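Local coordinates for RND efflux system, outer membrane lipoprotein, NodT family (PDB 6U94) that probably serves as the outer-membrane channel component of an RND-type efflux system, a lipoprotein of the outer membrane factor family, at residues L334-A346 with N352-V364. Sequence-based numbering, arbitrary orientation.
Sequences LFVPQLTLPIFNA and NLDLATVRRDINV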
loop_
_atom_site.group_PDB
_atom_site.type_symbol
_atom_site.label_atom_id
_atom_site.label_comp_id
_atom_site.label_asym_id
_atom_site.label_seq_id
_atom_site.Cartn_x
_atom_site.Cartn_y
_atom_site.Cartn_z
ATOM N N LEU A 334 -23.269 -10.078 -6.647
ATOM C CA LEU A 334 -24.694 -10.328 -6.483
ATOM C C LEU A 334 -25.550 -9.076 -6.634
ATOM O O LEU A 334 -26.728 -9.099 -6.267
ATOM C CB LEU A 334 -24.959 -10.974 -5.121
ATOM C CG LEU A 334 -24.176 -12.249 -4.807
ATOM C CD1 LEU A 334 -24.689 -12.873 -3.523
ATOM C CD2 LEU A 334 -24.242 -13.242 -5.963
ATOM N N PHE A 335 -24.991 -7.986 -7.155
ATOM C CA PHE A 335 -25.789 -6.795 -7.415
ATOM C C PHE A 335 -26.758 -7.061 -8.559
ATOM O O PHE A 335 -26.381 -7.641 -9.582
ATOM C CB PHE A 335 -24.884 -5.608 -7.746
ATOM C CG PHE A 335 -25.635 -4.367 -8.138
ATOM C CD1 PHE A 335 -26.351 -3.649 -7.195
ATOM C CD2 PHE A 335 -25.619 -3.916 -9.451
ATOM C CE1 PHE A 335 -27.048 -2.505 -7.551
ATOM C CE2 PHE A 335 -26.314 -2.772 -9.819
ATOM C CZ PHE A 335 -27.029 -2.065 -8.868
ATOM N N VAL A 336 -28.009 -6.650 -8.382
ATOM C CA VAL A 336 -29.036 -6.865 -9.398
ATOM C C VAL A 336 -29.316 -5.559 -10.134
ATOM O O VAL A 336 -29.989 -4.669 -9.593
ATOM C CB VAL A 336 -30.319 -7.434 -8.775
ATOM C CG1 VAL A 336 -31.392 -7.625 -9.848
ATOM C CG2 VAL A 336 -30.020 -8.747 -8.064
ATOM N N PRO A 337 -28.819 -5.393 -11.356
ATOM C CA PRO A 337 -29.221 -4.226 -12.151
ATOM C C PRO A 337 -30.668 -4.335 -12.606
ATOM O O PRO A 337 -31.151 -5.413 -12.960
ATOM C CB PRO A 337 -28.252 -4.254 -13.338
ATOM C CG PRO A 337 -27.802 -5.670 -13.429
ATOM C CD PRO A 337 -27.775 -6.189 -12.021
ATOM N N GLN A 338 -31.363 -3.200 -12.578
ATOM C CA GLN A 338 -32.746 -3.114 -13.021
ATOM C C GLN A 338 -32.962 -1.781 -13.721
ATOM O O GLN A 338 -32.436 -0.750 -13.291
ATOM C CB GLN A 338 -33.721 -3.255 -11.847
ATOM C CG GLN A 338 -35.185 -3.301 -12.252
ATOM C CD GLN A 338 -36.124 -3.175 -11.065
ATOM O OE1 GLN A 338 -35.908 -2.358 -10.167
ATOM N NE2 GLN A 338 -37.173 -3.987 -11.055
ATOM N N LEU A 339 -33.745 -1.801 -14.794
ATOM C CA LEU A 339 -34.021 -0.604 -15.579
ATOM C C LEU A 339 -35.366 -0.026 -15.150
ATOM O O LEU A 339 -36.418 -0.624 -15.403
ATOM C CB LEU A 339 -34.001 -0.920 -17.072
ATOM C CG LEU A 339 -32.648 -1.375 -17.617
ATOM C CD1 LEU A 339 -32.772 -1.780 -19.070
ATOM C CD2 LEU A 339 -31.608 -0.280 -17.453
ATOM N N THR A 340 -35.323 1.129 -14.488
ATOM C CA THR A 340 -36.516 1.876 -14.123
ATOM C C THR A 340 -36.567 3.256 -14.753
ATOM O O THR A 340 -37.654 3.832 -14.862
ATOM C CB THR A 340 -36.610 2.036 -12.598
ATOM O OG1 THR A 340 -35.552 2.892 -12.148
ATOM C CG2 THR A 340 -36.490 0.679 -11.910
ATOM N N LEU A 341 -35.433 3.805 -15.155
ATOM C CA LEU A 341 -35.384 5.045 -15.881
ATOM C C LEU A 341 -34.740 4.805 -17.236
ATOM O O LEU A 341 -33.755 4.063 -17.326
ATOM C CB LEU A 341 -34.586 6.098 -15.112
ATOM C CG LEU A 341 -35.261 6.722 -13.899
ATOM C CD1 LEU A 341 -34.220 7.320 -12.968
ATOM C CD2 LEU A 341 -36.224 7.779 -14.389
ATOM N N PRO A 342 -35.281 5.386 -18.304
ATOM C CA PRO A 342 -34.652 5.224 -19.620
ATOM C C PRO A 342 -33.255 5.823 -19.622
ATOM O O PRO A 342 -33.051 6.983 -19.255
ATOM C CB PRO A 342 -35.596 5.981 -20.564
ATOM C CG PRO A 342 -36.899 6.041 -19.829
ATOM C CD PRO A 342 -36.538 6.148 -18.380
ATOM N N ILE A 343 -32.280 5.013 -20.032
ATOM C CA ILE A 343 -30.915 5.516 -20.094
ATOM C C ILE A 343 -30.737 6.429 -21.300
ATOM O O ILE A 343 -29.993 7.415 -21.234
ATOM C CB ILE A 343 -29.924 4.340 -20.098
ATOM C CG1 ILE A 343 -29.959 3.639 -18.737
ATOM C CG2 ILE A 343 -28.520 4.811 -20.420
ATOM C CD1 ILE A 343 -29.061 2.423 -18.641
ATOM N N PHE A 344 -31.431 6.150 -22.396
ATOM C CA PHE A 344 -31.309 6.928 -23.617
ATOM C C PHE A 344 -32.612 7.653 -23.925
ATOM O O PHE A 344 -33.702 7.098 -23.750
ATOM C CB PHE A 344 -30.924 6.037 -24.796
ATOM C CG PHE A 344 -29.579 5.398 -24.652
ATOM C CD1 PHE A 344 -28.425 6.119 -24.908
ATOM C CD2 PHE A 344 -29.465 4.076 -24.251
ATOM C CE1 PHE A 344 -27.179 5.533 -24.773
ATOM C CE2 PHE A 344 -28.225 3.485 -24.113
ATOM C CZ PHE A 344 -27.080 4.215 -24.377
ATOM N N ASN A 345 -32.490 8.900 -24.384
ATOM C CA ASN A 345 -33.656 9.633 -24.859
ATOM C C ASN A 345 -34.158 9.098 -26.191
ATOM O O ASN A 345 -35.311 9.351 -26.554
ATOM C CB ASN A 345 -33.325 11.123 -24.977
ATOM C CG ASN A 345 -32.757 11.701 -23.693
ATOM O OD1 ASN A 345 -33.499 12.115 -22.802
ATOM N ND2 ASN A 345 -31.433 11.731 -23.593
ATOM N N ALA A 346 -33.325 8.361 -26.918
ATOM C CA ALA A 346 -33.676 7.810 -28.216
ATOM C C ALA A 346 -34.102 6.351 -28.082
ATOM O O ALA A 346 -33.983 5.731 -27.022
ATOM C CB ALA A 346 -32.499 7.937 -29.187
ATOM N N ASN A 352 -35.551 0.639 -24.037
ATOM C CA ASN A 352 -34.972 1.305 -22.877
ATOM C C ASN A 352 -35.155 0.513 -21.591
ATOM O O ASN A 352 -34.495 0.819 -20.593
ATOM C CB ASN A 352 -35.580 2.697 -22.705
ATOM C CG ASN A 352 -34.809 3.765 -23.446
ATOM O OD1 ASN A 352 -33.716 4.153 -23.032
ATOM N ND2 ASN A 352 -35.376 4.252 -24.544
ATOM N N LEU A 353 -36.028 -0.491 -21.587
ATOM C CA LEU A 353 -36.321 -1.254 -20.381
ATOM C C LEU A 353 -35.845 -2.698 -20.467
ATOM O O LEU A 353 -36.202 -3.510 -19.606
ATOM C CB LEU A 353 -37.821 -1.205 -20.082
ATOM C CG LEU A 353 -38.437 0.194 -19.996
ATOM C CD1 LEU A 353 -39.862 0.114 -19.476
ATOM C CD2 LEU A 353 -37.590 1.127 -19.133
ATOM N N ASP A 354 -35.049 -3.038 -21.477
ATOM C CA ASP A 354 -34.474 -4.370 -21.622
ATOM C C ASP A 354 -32.972 -4.271 -21.395
ATOM O O ASP A 354 -32.274 -3.576 -22.141
ATOM C CB ASP A 354 -34.771 -4.959 -23.001
ATOM C CG ASP A 354 -34.406 -6.428 -23.093
ATOM O OD1 ASP A 354 -35.235 -7.271 -22.693
ATOM O OD2 ASP A 354 -33.287 -6.741 -23.551
ATOM N N LEU A 355 -32.482 -4.957 -20.360
ATOM C CA LEU A 355 -31.064 -4.878 -20.020
ATOM C C LEU A 355 -30.185 -5.375 -21.159
ATOM O O LEU A 355 -29.140 -4.781 -21.450
ATOM C CB LEU A 355 -30.790 -5.673 -18.743
ATOM C CG LEU A 355 -31.070 -4.947 -17.429
ATOM C CD1 LEU A 355 -31.134 -5.937 -16.279
ATOM C CD2 LEU A 355 -29.994 -3.902 -17.177
ATOM N N ALA A 356 -30.594 -6.460 -21.823
ATOM C CA ALA A 356 -29.758 -7.049 -22.865
ATOM C C ALA A 356 -29.514 -6.070 -24.006
ATOM O O ALA A 356 -28.395 -5.973 -24.524
ATOM C CB ALA A 356 -30.398 -8.335 -23.387
ATOM N N THR A 357 -30.547 -5.323 -24.402
ATOM C CA THR A 357 -30.394 -4.392 -25.516
ATOM C C THR A 357 -29.588 -3.166 -25.108
ATOM O O THR A 357 -28.809 -2.634 -25.907
ATOM C CB THR A 357 -31.765 -3.977 -26.056
ATOM O OG1 THR A 357 -32.442 -3.171 -25.084
ATOM C CG2 THR A 357 -32.614 -5.195 -26.351
ATOM N N VAL A 358 -29.760 -2.701 -23.868
ATOM C CA VAL A 358 -29.004 -1.545 -23.397
ATOM C C VAL A 358 -27.530 -1.898 -23.225
ATOM O O VAL A 358 -26.655 -1.031 -23.347
ATOM C CB VAL A 358 -29.628 -1.007 -22.094
ATOM C CG1 VAL A 358 -28.830 0.157 -21.546
ATOM C CG2 VAL A 358 -31.067 -0.578 -22.337
ATOM N N ARG A 359 -27.221 -3.167 -22.958
ATOM C CA ARG A 359 -25.828 -3.568 -22.808
ATOM C C ARG A 359 -25.091 -3.643 -24.138
ATOM O O ARG A 359 -23.857 -3.684 -24.143
ATOM C CB ARG A 359 -25.734 -4.915 -22.090
ATOM C CG ARG A 359 -26.072 -4.851 -20.612
ATOM C CD ARG A 359 -25.424 -6.000 -19.857
ATOM N NE ARG A 359 -25.755 -5.973 -18.436
ATOM C CZ ARG A 359 -26.702 -6.720 -17.881
ATOM N NH1 ARG A 359 -27.404 -7.563 -18.628
ATOM N NH2 ARG A 359 -26.942 -6.632 -16.581
ATOM N N ARG A 360 -25.811 -3.663 -25.263
ATOM C CA ARG A 360 -25.145 -3.640 -26.559
ATOM C C ARG A 360 -24.528 -2.286 -26.877
ATOM O O ARG A 360 -23.722 -2.195 -27.808
ATOM C CB ARG A 360 -26.117 -4.046 -27.664
ATOM C CG ARG A 360 -26.282 -5.550 -27.799
ATOM C CD ARG A 360 -26.978 -5.932 -29.097
ATOM N NE ARG A 360 -28.431 -5.826 -29.003
ATOM C CZ ARG A 360 -29.212 -6.760 -28.470
ATOM N NH1 ARG A 360 -28.680 -7.869 -27.972
ATOM N NH2 ARG A 360 -30.525 -6.587 -28.431
ATOM N N ASP A 361 -24.885 -1.239 -26.136
ATOM C CA ASP A 361 -24.198 0.038 -26.254
ATOM C C ASP A 361 -22.862 -0.043 -25.526
ATOM O O ASP A 361 -22.794 -0.510 -24.383
ATOM C CB ASP A 361 -25.060 1.168 -25.688
ATOM C CG ASP A 361 -24.351 2.510 -25.705
ATOM O OD1 ASP A 361 -23.535 2.765 -24.796
ATOM O OD2 ASP A 361 -24.598 3.306 -26.637
ATOM N N ILE A 362 -21.800 0.409 -26.194
ATOM C CA ILE A 362 -20.453 0.227 -25.663
ATOM C C ILE A 362 -20.225 1.094 -24.432
ATOM O O ILE A 362 -19.492 0.699 -23.515
ATOM C CB ILE A 362 -19.417 0.512 -26.764
ATOM C CG1 ILE A 362 -19.682 -0.381 -27.977
ATOM C CG2 ILE A 362 -18.002 0.301 -26.246
ATOM C CD1 ILE A 362 -19.800 -1.857 -27.641
ATOM N N ASN A 363 -20.845 2.273 -24.377
ATOM C CA ASN A 363 -20.638 3.157 -23.237
ATOM C C ASN A 363 -21.424 2.716 -22.009
ATOM O O ASN A 363 -21.019 3.024 -20.883
ATOM C CB ASN A 363 -21.004 4.595 -23.608
ATOM C CG ASN A 363 -20.162 5.131 -24.743
ATOM O OD1 ASN A 363 -18.962 5.365 -24.586
ATOM N ND2 ASN A 363 -20.787 5.330 -25.899
ATOM N N VAL A 364 -22.536 2.007 -22.197
ATOM C CA VAL A 364 -23.275 1.478 -21.055
ATOM C C VAL A 364 -22.587 0.237 -20.499
ATOM O O VAL A 364 -22.434 0.088 -19.280
ATOM C CB VAL A 364 -24.734 1.186 -21.449
ATOM C CG1 VAL A 364 -25.480 0.577 -20.282
ATOM C CG2 VAL A 364 -25.428 2.458 -21.918
#
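L339 packs on L355 and V358 where the loop 334-346 lies against the short helix 355-359. In the largely helical fold of this outer membrane factor subunit, the chain runs from the loop through the short helices 349-352 and 355-359 into the long helix 362-415, so the contact sits at the start of that helix. L339 can be followed outward from CB, which is only loosely near N352 O (4.0 Å). With CG beside the backbone N (chi1 -64°), the branch point lies 3.7 Å from L355 CD2. CD1 lies over the backbone at the start of the short helix, 3.4 Å from both D354 C and L355 N, and also touches V358 CG2, while CD2 rests against L355 CD2. Next along the helix, V358 splits its methyls between two loop residues: CG2 faces L339, and CG1 meets I343 CD1 at 3.7 Å. I343 and V364 also touch F306 of helix 299-306, which extends this apolar layer.

The polar part of the contact is the amide of N352. Its OD1 accepts from F344 N at 3.1 Å, with the donor in the carbonyl plane and an N-H...O angle of 157°. Its ND2 donates to A346 O at 3.2 Å and also to S348 O, so bonds at both ends of the amide fix its rotation and join the end of helix 349-352 to the loop before it. Beyond I343, F344 CZ comes to 3.4 Å from V364 CG2. D361, the N-cap of helix 362-415, accepts from V364 N, and weakly from N363 N, through OD1; its other oxygen, OD2, lies 3.5 Å from F344 CZ.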